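Local coordinates for protein putrescine aminotransferase (Halomonas elongata DSM 2581, PDB 6GWI) that probably catalyses the pyridoxal-5'-phosphate-dependent transfer of an amino group from putrescine or related amines to a carbonyl acceptor, at residues Leu379-Asp384 and Leu395-Leu400; Gln182-Gly187 and Glu369-Gly374; Arg110-Gly115 and Gly312-Gly317. One frame throughout, in Å; residues are numbered along the deposited sequence.

Interactions 1 and 2 are neighbours, their centres about 15 Å apart, and share one antiparallel sheet in which strands 367-373 and 376-381 lie side by side. Glu380 ties them together: its OE2 is 2.5 Å from Tyr184 OH, a probable hydrogen bond, and 2.8 Å from Arg371 NH1, a salt bridge. Interaction 3 lies across the chain's centre, its own centre about 44 Å from that of interaction 1 and about 35 Å from that of interaction 2. Along the chain, segments of interactions 3 and 2 alternate, and interaction 1 follows both. Residues far apart in sequence thus build both the cofactor-side region at the subunit interface and the distant C-terminal sheet.

Interaction 1 (Leu379-Asp384 and Leu395-Leu400); sequences LELVAD and LGAGNL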
loop_
_atom_site.group_PDB
_atom_site.type_symbol
_atom_site.label_atom_id
_atom_site.label_comp_id
_atom_site.label_asym_id
_atom_site.label_seq_id
_atom_site.Cartn_x
_atom_site.Cartn_y
_atom_site.Cartn_z
ATOM N N LEU B 379 22.600 2.054 -20.429
ATOM C CA LEU B 379 23.265 1.768 -21.690
ATOM C C LEU B 379 22.230 1.354 -22.728
ATOM O O LEU B 379 21.246 0.680 -22.402
ATOM C CB LEU B 379 24.293 0.640 -21.561
ATOM C CG LEU B 379 25.369 0.726 -20.482
ATOM C CD1 LEU B 379 26.119 -0.595 -20.408
ATOM C CD2 LEU B 379 26.329 1.878 -20.750
ATOM N N GLU B 380 22.456 1.755 -23.976
ATOM C CA GLU B 380 21.608 1.369 -25.100
ATOM C C GLU B 380 22.390 0.362 -25.936
ATOM O O GLU B 380 23.421 0.704 -26.525
ATOM C CB GLU B 380 21.206 2.583 -25.934
ATOM C CG GLU B 380 20.406 3.643 -25.186
ATOM C CD GLU B 380 19.005 3.187 -24.821
ATOM O OE1 GLU B 380 18.666 2.013 -25.073
ATOM O OE2 GLU B 380 18.234 4.010 -24.285
ATOM N N LEU B 381 21.905 -0.875 -25.985
ATOM C CA LEU B 381 22.543 -1.908 -26.789
ATOM C C LEU B 381 22.048 -1.812 -28.228
ATOM O O LEU B 381 20.842 -1.701 -28.472
ATOM C CB LEU B 381 22.253 -3.290 -26.209
ATOM C CG LEU B 381 22.612 -3.497 -24.733
ATOM C CD1 LEU B 381 22.411 -4.955 -24.337
ATOM C CD2 LEU B 381 24.035 -3.050 -24.427
ATOM N N VAL B 382 22.983 -1.839 -29.179
ATOM C CA VAL B 382 22.662 -1.769 -30.598
ATOM C C VAL B 382 23.467 -2.821 -31.347
ATOM O O VAL B 382 24.556 -3.218 -30.922
ATOM C CB VAL B 382 22.940 -0.369 -31.198
ATOM C CG1 VAL B 382 22.145 0.701 -30.465
ATOM C CG2 VAL B 382 24.436 -0.062 -31.174
ATOM N N ALA B 383 22.919 -3.272 -32.476
ATOM C CA ALA B 383 23.631 -4.172 -33.373
ATOM C C ALA B 383 24.521 -3.425 -34.359
ATOM O O ALA B 383 25.550 -3.964 -34.785
ATOM C CB ALA B 383 22.632 -5.044 -34.141
ATOM N N ASP B 384 24.160 -2.193 -34.713
ATOM C CA ASP B 384 24.935 -1.370 -35.637
ATOM C C ASP B 384 25.097 0.005 -35.012
ATOM O O ASP B 384 24.107 0.711 -34.800
ATOM C CB ASP B 384 24.238 -1.269 -36.999
ATOM C CG ASP B 384 25.047 -0.486 -38.017
ATOM O OD1 ASP B 384 25.683 -1.128 -38.880
ATOM O OD2 ASP B 384 25.089 0.759 -37.929
ATOM N N LEU B 395 15.858 -11.756 -30.157
ATOM C CA LEU B 395 17.143 -12.171 -29.610
ATOM C C LEU B 395 17.310 -11.795 -28.142
ATOM O O LEU B 395 18.188 -12.351 -27.473
ATOM C CB LEU B 395 18.274 -11.556 -30.438
ATOM C CG LEU B 395 18.354 -12.013 -31.899
ATOM C CD1 LEU B 395 19.442 -11.253 -32.646
ATOM C CD2 LEU B 395 18.590 -13.512 -32.000
ATOM N N GLY B 396 16.485 -10.886 -27.625
ATOM C CA GLY B 396 16.557 -10.507 -26.228
ATOM C C GLY B 396 17.943 -10.081 -25.796
ATOM O O GLY B 396 18.466 -10.574 -24.792
ATOM N N ALA B 397 18.547 -9.159 -26.549
ATOM C CA ALA B 397 19.894 -8.701 -26.226
ATOM C C ALA B 397 19.980 -8.200 -24.790
ATOM O O ALA B 397 20.943 -8.501 -24.076
ATOM C CB ALA B 397 20.318 -7.601 -27.201
ATOM N N GLY B 398 18.984 -7.424 -24.352
ATOM C CA GLY B 398 19.032 -6.859 -23.014
ATOM C C GLY B 398 18.905 -7.910 -21.926
ATOM O O GLY B 398 19.652 -7.898 -20.944
ATOM N N ASN B 399 17.953 -8.834 -22.082
ATOM C CA ASN B 399 17.795 -9.900 -21.097
ATOM C C ASN B 399 19.035 -10.781 -21.038
ATOM O O ASN B 399 19.427 -11.244 -19.959
ATOM C CB ASN B 399 16.560 -10.740 -21.418
ATOM C CG ASN B 399 15.272 -9.960 -21.280
ATOM O OD1 ASN B 399 15.247 -8.875 -20.696
ATOM N ND2 ASN B 399 14.188 -10.512 -21.807
ATOM N N LEU B 400 19.655 -11.047 -22.191
ATOM C CA LEU B 400 20.883 -11.833 -22.206
ATOM C C LEU B 400 21.996 -11.114 -21.455
ATOM O O LEU B 400 22.693 -11.714 -20.630
ATOM C CB LEU B 400 21.309 -12.124 -23.646
ATOM C CG LEU B 400 22.620 -12.897 -23.800
ATOM C CD1 LEU B 400 22.562 -14.236 -23.074
ATOM C CD2 LEU B 400 22.935 -13.105 -25.274
#
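Leu381 reaches from the end of strand 376-381 to the first turn of helix 397-407 and touches Ala397 and Gly398 through one methyl, CD1. Its torsions account for this. CG lies anti to the carbonyl carbon, beside the backbone N (chi1 -54°), and CD1 continues the chain in an extended line (chi2 -174°), which makes it the branch that meets the helix. CD1 comes within 3.8 Å of Ala397 O and lies 4.1 Å from Gly398 CA, so much of what it meets is helix backbone. The one pair of apolar side chains is looser, Leu381 CD1 to Ala397 CB at 4.4 Å, with the alanine methyl directed toward the strand. The nearest CA atoms, those of Leu381 and Gly398, are 7.1 Å apart. Gly396 occupies the N-cap position, and the first turn closes with a hydrogen bond from Leu400 N to Gly396 O of 2.9 Å. The contact thus packs helix 397-407 on the antiparallel sheet of strands 367-373, 376-381, 418-421 and 413-415, consistent with the C-terminal part of class-III aminotransferases. Helix 429-450 adds Leu443 against Leu381 and Leu450 against Ala397, extending the apolar surroundings. Asp417 provides one polar link between strand and helix: its backbone pairs with Leu381, while its OD1 is hydrogen-bonded to Gly398 N. With no hydrogen bond across the segments and only 84 Å² buried between them, the direct contact is one of dispersion and burial, in which a single leucine methyl packs against the first turn of the helix.

Interaction 2 (Gln182-Gly187 and Glu369-Gly374); sequences QPYWFG and EARSLG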
loop_
_atom_site.group_PDB
_atom_site.type_symbol
_atom_site.label_atom_id
_atom_site.label_comp_id
_atom_site.label_asym_id
_atom_site.label_seq_id
_atom_site.Cartn_x
_atom_site.Cartn_y
_atom_site.Cartn_z
ATOM N N GLN B 182 6.659 10.345 -24.534
ATOM C CA GLN B 182 7.721 10.424 -23.541
ATOM C C GLN B 182 8.960 11.095 -24.123
ATOM O O GLN B 182 9.270 10.921 -25.306
ATOM C CB GLN B 182 8.096 9.025 -23.041
ATOM C CG GLN B 182 8.507 8.068 -24.151
ATOM C CD GLN B 182 9.137 6.787 -23.635
ATOM O OE1 GLN B 182 9.546 6.701 -22.475
ATOM N NE2 GLN B 182 9.239 5.792 -24.505
ATOM N N PRO B 183 9.717 11.856 -23.319
ATOM C CA PRO B 183 10.925 12.524 -23.846
ATOM C C PRO B 183 12.130 11.588 -23.944
ATOM O O PRO B 183 13.195 11.831 -23.371
ATOM C CB PRO B 183 11.133 13.660 -22.835
ATOM C CG PRO B 183 10.612 13.108 -21.545
ATOM C CD PRO B 183 9.436 12.233 -21.919
ATOM N N TYR B 184 11.969 10.509 -24.714
ATOM C CA TYR B 184 12.997 9.479 -24.882
ATOM C C TYR B 184 13.700 9.694 -26.217
ATOM O O TYR B 184 13.293 9.154 -27.246
ATOM C CB TYR B 184 12.362 8.094 -24.809
ATOM C CG TYR B 184 13.321 6.928 -24.911
ATOM C CD1 TYR B 184 14.678 7.079 -24.650
ATOM C CD2 TYR B 184 12.858 5.663 -25.255
ATOM C CE1 TYR B 184 15.544 6.004 -24.736
ATOM C CE2 TYR B 184 13.713 4.587 -25.343
ATOM C CZ TYR B 184 15.053 4.761 -25.083
ATOM O OH TYR B 184 15.895 3.676 -25.171
ATOM N N TRP B 185 14.800 10.452 -26.195
ATOM C CA TRP B 185 15.433 10.851 -27.448
ATOM C C TRP B 185 16.001 9.651 -28.202
ATOM O O TRP B 185 15.783 9.511 -29.412
ATOM C CB TRP B 185 16.541 11.875 -27.191
ATOM C CG TRP B 185 17.202 12.326 -28.466
ATOM C CD1 TRP B 185 16.725 13.249 -29.352
ATOM C CD2 TRP B 185 18.443 11.855 -29.009
ATOM N NE1 TRP B 185 17.595 13.389 -30.405
ATOM C CE2 TRP B 185 18.658 12.544 -30.220
ATOM C CE3 TRP B 185 19.396 10.922 -28.587
ATOM C CZ2 TRP B 185 19.785 12.331 -31.012
ATOM C CZ3 TRP B 185 20.516 10.712 -29.376
ATOM C CH2 TRP B 185 20.699 11.413 -30.574
ATOM N N PHE B 186 16.752 8.783 -27.519
ATOM C CA PHE B 186 17.427 7.713 -28.242
ATOM C C PHE B 186 16.420 6.808 -28.940
ATOM O O PHE B 186 16.613 6.425 -30.100
ATOM C CB PHE B 186 18.315 6.887 -27.313
ATOM C CG PHE B 186 19.178 5.892 -28.046
ATOM C CD1 PHE B 186 18.683 4.646 -28.396
ATOM C CD2 PHE B 186 20.477 6.215 -28.405
ATOM C CE1 PHE B 186 19.471 3.737 -29.081
ATOM C CE2 PHE B 186 21.270 5.310 -29.088
ATOM C CZ PHE B 186 20.766 4.070 -29.427
ATOM N N GLY B 187 15.336 6.455 -28.248
ATOM C CA GLY B 187 14.378 5.528 -28.816
ATOM C C GLY B 187 13.418 6.151 -29.803
ATOM O O GLY B 187 12.974 5.477 -30.738
ATOM N N GLU B 369 24.755 4.003 -26.781
ATOM C CA GLU B 369 24.683 5.207 -25.967
ATOM C C GLU B 369 24.916 4.829 -24.511
ATOM O O GLU B 369 24.493 3.758 -24.068
ATOM C CB GLU B 369 23.331 5.914 -26.117
ATOM C CG GLU B 369 23.271 7.269 -25.423
ATOM C CD GLU B 369 21.878 7.859 -25.404
ATOM O OE1 GLU B 369 21.085 7.478 -24.519
ATOM O OE2 GLU B 369 21.573 8.701 -26.275
ATOM N N ALA B 370 25.596 5.710 -23.782
ATOM C CA ALA B 370 25.749 5.601 -22.338
ATOM C C ALA B 370 25.351 6.929 -21.714
ATOM O O ALA B 370 25.819 7.985 -22.152
ATOM C CB ALA B 370 27.186 5.239 -21.948
ATOM N N ARG B 371 24.475 6.880 -20.711
ATOM C CA ARG B 371 23.986 8.085 -20.059
ATOM C C ARG B 371 23.881 7.853 -18.560
ATOM O O ARG B 371 23.582 6.746 -18.107
ATOM C CB ARG B 371 22.618 8.510 -20.617
ATOM C CG ARG B 371 21.529 7.454 -20.467
ATOM C CD ARG B 371 20.170 7.995 -20.883
ATOM N NE ARG B 371 19.116 7.000 -20.711
ATOM C CZ ARG B 371 18.756 6.113 -21.635
ATOM N NH1 ARG B 371 19.356 6.090 -22.817
ATOM N NH2 ARG B 371 17.785 5.246 -21.373
ATOM N N SER B 372 24.116 8.911 -17.791
ATOM C CA SER B 372 23.984 8.818 -16.348
ATOM C C SER B 372 23.683 10.197 -15.789
ATOM O O SER B 372 23.985 11.223 -16.405
ATOM C CB SER B 372 25.245 8.234 -15.696
ATOM O OG SER B 372 26.343 9.123 -15.799
ATOM N N LEU B 373 23.070 10.205 -14.611
ATOM C CA LEU B 373 22.812 11.425 -13.857
ATOM C C LEU B 373 22.790 11.028 -12.391
ATOM O O LEU B 373 22.046 10.118 -12.012
ATOM C CB LEU B 373 21.491 12.077 -14.271
ATOM C CG LEU B 373 21.081 13.331 -13.495
ATOM C CD1 LEU B 373 22.152 14.411 -13.581
ATOM C CD2 LEU B 373 19.747 13.862 -13.996
ATOM N N GLY B 374 23.594 11.699 -11.573
ATOM C CA GLY B 374 23.777 11.219 -10.216
ATOM C C GLY B 374 24.236 9.776 -10.250
ATOM O O GLY B 374 25.201 9.428 -10.937
#
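This is a contact between a salt-bridged carboxylate and two ring edges, in which Glu369 of strand 367-373 meets Phe186 and Trp185 at the start of helix 185-188. It joins the outermost strand, within this chain, of the antiparallel sheet to the turn and short helix that follow strand 177-180 of the parallel sheet. Glu369 has CG anti to the backbone N and an extended chain beyond it, which carries the carboxylate to the rings. Its OE2 lies at the edge of both, near their planes, 3.5 Å from Phe186 CD2 and 3.8 Å from Trp185 CZ3. The carboxylate is nearly coplanar with the indole (11°) but steeply turned against the phenyl ring (69°). Phe186 and Glu369 run past each other in opposite directions, which also brings Glu369 CB to 3.7 Å from Phe186 CE2. Glu369 OE1 belongs to a salt bridge on the same strand: Arg371 NH1 stands 2.8 Å away, with OE1 almost in the guanidinium plane; the N-H...O angle is 141°, so the bond is not straight. Arg371 also approaches Tyr184 obliquely, NH2 to CE1 at 4.1 Å. Beyond the segments, Arg371 NE and NH2 bond to the carbonyls of Ala231 and Gly230, and Trp185 NE1 to Met192 O. Tyr184 OH makes a hydrogen bond with Glu380 OE2 and Arg371 NH1 a salt bridge with the same oxygen, so NH1 is shared between two carboxylates. The C-H ring edges would be weakly attractive to Glu369 OE2. The site fits the junction between the large, cofactor-binding part and the C-terminal sheet of class-III aminotransferases.

Interaction 3 (Arg110-Gly115 and Gly312-Gly317); sequences RVFFTG and GEFFHG
Strand 108-114, which leads into the turn that binds pyridoxal-5'-phosphate, meets the segment after helix 301-311 through the ring of Phe112, which packs on His316, Gly317 and Phe314. The site also lies at the dimer interface. Phe112 holds CG anti to its own nitrogen (chi1 -171°), and the ring projects from the strand with CZ foremost. CZ comes to 3.5 Å from His316 CD2. The two rings cross obliquely, their centroids 5.3 Å apart and their planes at 44°. At its edge, and in its plane, the Phe112 ring meets backbone: CZ is 3.6 Å from His316 O and 3.7 Å from Gly317 CA. At the backbone angles of Gly317 (phi 148°) a CB would be jammed against the carbonyl O of His316, and it would also lie tightly against Phe112 CZ. Phe314 is more distant, its CD2 4.3 Å from Phe112 CE2, while His316 CB sits 3.5 Å above one face of the Phe314 ring. An inverse gamma turn centred on Phe315 brings these last two residues together. The imidazole is held at both nitrogens by helix 117-134, ND1 by Arg126 and NE2 by Thr123, and this should fix its rotation. A strand of the second subunit pairs in parallel with residues of both segments, carrying the sheet across the interface, and Gln169 and Ser153 of that subunit bond to the backbone of 313-317. Gly317 is near a bound pyridoxal-5'-phosphate. No hydrogen bond crosses between the two segments, so their direct contact rests on the buried phenyl ring, with weakly polar C-H edges facing a carbonyl oxygen, whereas directional bonds hold the histidine from the helix and fasten its segment to the partner subunit.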
loop_
_atom_site.group_PDB
_atom_site.type_symbol
_atom_site.label_atom_id
_atom_site.label_comp_id
_atom_site.label_asym_id
_atom_site.label_seq_id
_atom_site.Cartn_x
_atom_site.Cartn_y
_atom_site.Cartn_z
ATOM N N ARG B 110 3.470 20.186 4.001
ATOM C CA ARG B 110 2.681 19.154 4.664
ATOM C C ARG B 110 2.882 17.817 3.966
ATOM O O ARG B 110 3.274 17.751 2.798
ATOM C CB ARG B 110 1.189 19.515 4.704
ATOM C CG ARG B 110 0.882 20.661 5.654
ATOM C CD ARG B 110 -0.452 21.304 5.349
ATOM N NE ARG B 110 -0.652 22.527 6.123
ATOM C CZ ARG B 110 -0.512 23.761 5.642
ATOM N NH1 ARG B 110 -0.169 23.967 4.376
ATOM N NH2 ARG B 110 -0.720 24.800 6.438
ATOM N N VAL B 111 2.638 16.743 4.711
ATOM C CA VAL B 111 2.771 15.392 4.184
ATOM C C VAL B 111 1.592 14.551 4.652
ATOM O O VAL B 111 1.145 14.658 5.799
ATOM C CB VAL B 111 4.111 14.746 4.599
ATOM C CG1 VAL B 111 4.192 14.579 6.108
ATOM C CG2 VAL B 111 4.293 13.407 3.892
ATOM N N PHE B 112 1.081 13.728 3.744
ATOM C CA PHE B 112 0.120 12.674 4.042
ATOM C C PHE B 112 0.850 11.345 3.882
ATOM O O PHE B 112 1.389 11.061 2.806
ATOM C CB PHE B 112 -1.084 12.752 3.104
ATOM C CG PHE B 112 -2.212 11.829 3.480
ATOM C CD1 PHE B 112 -2.108 10.463 3.269
ATOM C CD2 PHE B 112 -3.384 12.330 4.021
ATOM C CE1 PHE B 112 -3.145 9.611 3.608
ATOM C CE2 PHE B 112 -4.425 11.482 4.359
ATOM C CZ PHE B 112 -4.305 10.121 4.151
ATOM N N PHE B 113 0.891 10.550 4.943
ATOM C CA PHE B 113 1.672 9.322 4.920
ATOM C C PHE B 113 0.875 8.167 4.326
ATOM O O PHE B 113 -0.344 8.070 4.490
ATOM C CB PHE B 113 2.153 8.956 6.326
ATOM C CG PHE B 113 3.207 9.883 6.863
ATOM C CD1 PHE B 113 4.458 9.949 6.273
ATOM C CD2 PHE B 113 2.947 10.682 7.961
ATOM C CE1 PHE B 113 5.428 10.801 6.767
ATOM C CE2 PHE B 113 3.913 11.535 8.456
ATOM C CZ PHE B 113 5.155 11.591 7.861
ATOM N N THR B 114 1.592 7.296 3.613
ATOM C CA THR B 114 1.043 6.064 3.067
ATOM C C THR B 114 2.058 4.950 3.299
ATOM O O THR B 114 3.116 5.163 3.901
ATOM C CB THR B 114 0.730 6.185 1.570
ATOM O OG1 THR B 114 1.953 6.297 0.833
ATOM C CG2 THR B 114 -0.124 7.400 1.297
ATOM N N GLY B 115 1.754 3.762 2.785
ATOM C CA GLY B 115 2.651 2.634 2.929
ATOM C C GLY B 115 3.550 2.380 1.736
ATOM O O GLY B 115 4.567 1.690 1.866
ATOM N N GLY B 312 -13.250 20.034 5.062
ATOM C CA GLY B 312 -13.715 19.241 6.187
ATOM C C GLY B 312 -12.872 17.992 6.335
ATOM O O GLY B 312 -11.640 18.032 6.242
ATOM N N GLU B 313 -13.535 16.860 6.573
ATOM C CA GLU B 313 -12.827 15.590 6.656
ATOM C C GLU B 313 -12.486 15.085 5.259
ATOM O O GLU B 313 -13.326 15.108 4.354
ATOM C CB GLU B 313 -13.661 14.536 7.389
ATOM C CG GLU B 313 -12.954 13.180 7.486
ATOM C CD GLU B 313 -13.709 12.155 8.314
ATOM O OE1 GLU B 313 -14.642 12.537 9.045
ATOM O OE2 GLU B 313 -13.367 10.956 8.228
ATOM N N PHE B 314 -11.255 14.610 5.094
ATOM C CA PHE B 314 -10.826 13.897 3.893
ATOM C C PHE B 314 -10.963 12.405 4.187
ATOM O O PHE B 314 -10.178 11.844 4.959
ATOM C CB PHE B 314 -9.392 14.292 3.536
ATOM C CG PHE B 314 -8.902 13.749 2.218
ATOM C CD1 PHE B 314 -9.739 13.660 1.118
ATOM C CD2 PHE B 314 -7.579 13.352 2.079
ATOM C CE1 PHE B 314 -9.270 13.166 -0.090
ATOM C CE2 PHE B 314 -7.107 12.861 0.881
ATOM C CZ PHE B 314 -7.952 12.769 -0.207
ATOM N N PHE B 315 -11.970 11.762 3.584
ATOM C CA PHE B 315 -12.296 10.366 3.895
ATOM C C PHE B 315 -11.338 9.452 3.131
ATOM O O PHE B 315 -11.690 8.777 2.160
ATOM C CB PHE B 315 -13.748 10.054 3.559
ATOM C CG PHE B 315 -14.734 10.718 4.471
ATOM C CD1 PHE B 315 -15.137 10.101 5.643
ATOM C CD2 PHE B 315 -15.262 11.958 4.154
ATOM C CE1 PHE B 315 -16.045 10.712 6.487
ATOM C CE2 PHE B 315 -16.170 12.574 4.990
ATOM C CZ PHE B 315 -16.564 11.949 6.161
ATOM N N HIS B 316 -10.102 9.425 3.619
ATOM C CA HIS B 316 -9.007 8.784 2.913
ATOM C C HIS B 316 -7.916 8.435 3.912
ATOM O O HIS B 316 -7.669 9.191 4.854
ATOM C CB HIS B 316 -8.442 9.701 1.823
ATOM C CG HIS B 316 -7.316 9.086 1.059
ATOM N ND1 HIS B 316 -7.517 8.155 0.065
ATOM C CD2 HIS B 316 -5.975 9.245 1.159
ATOM C CE1 HIS B 316 -6.351 7.775 -0.424
ATOM N NE2 HIS B 316 -5.398 8.418 0.226
ATOM N N GLY B 317 -7.282 7.294 3.708
ATOM C CA GLY B 317 -6.109 6.941 4.488
ATOM C C GLY B 317 -6.013 5.446 4.700
ATOM O O GLY B 317 -6.908 4.678 4.357
#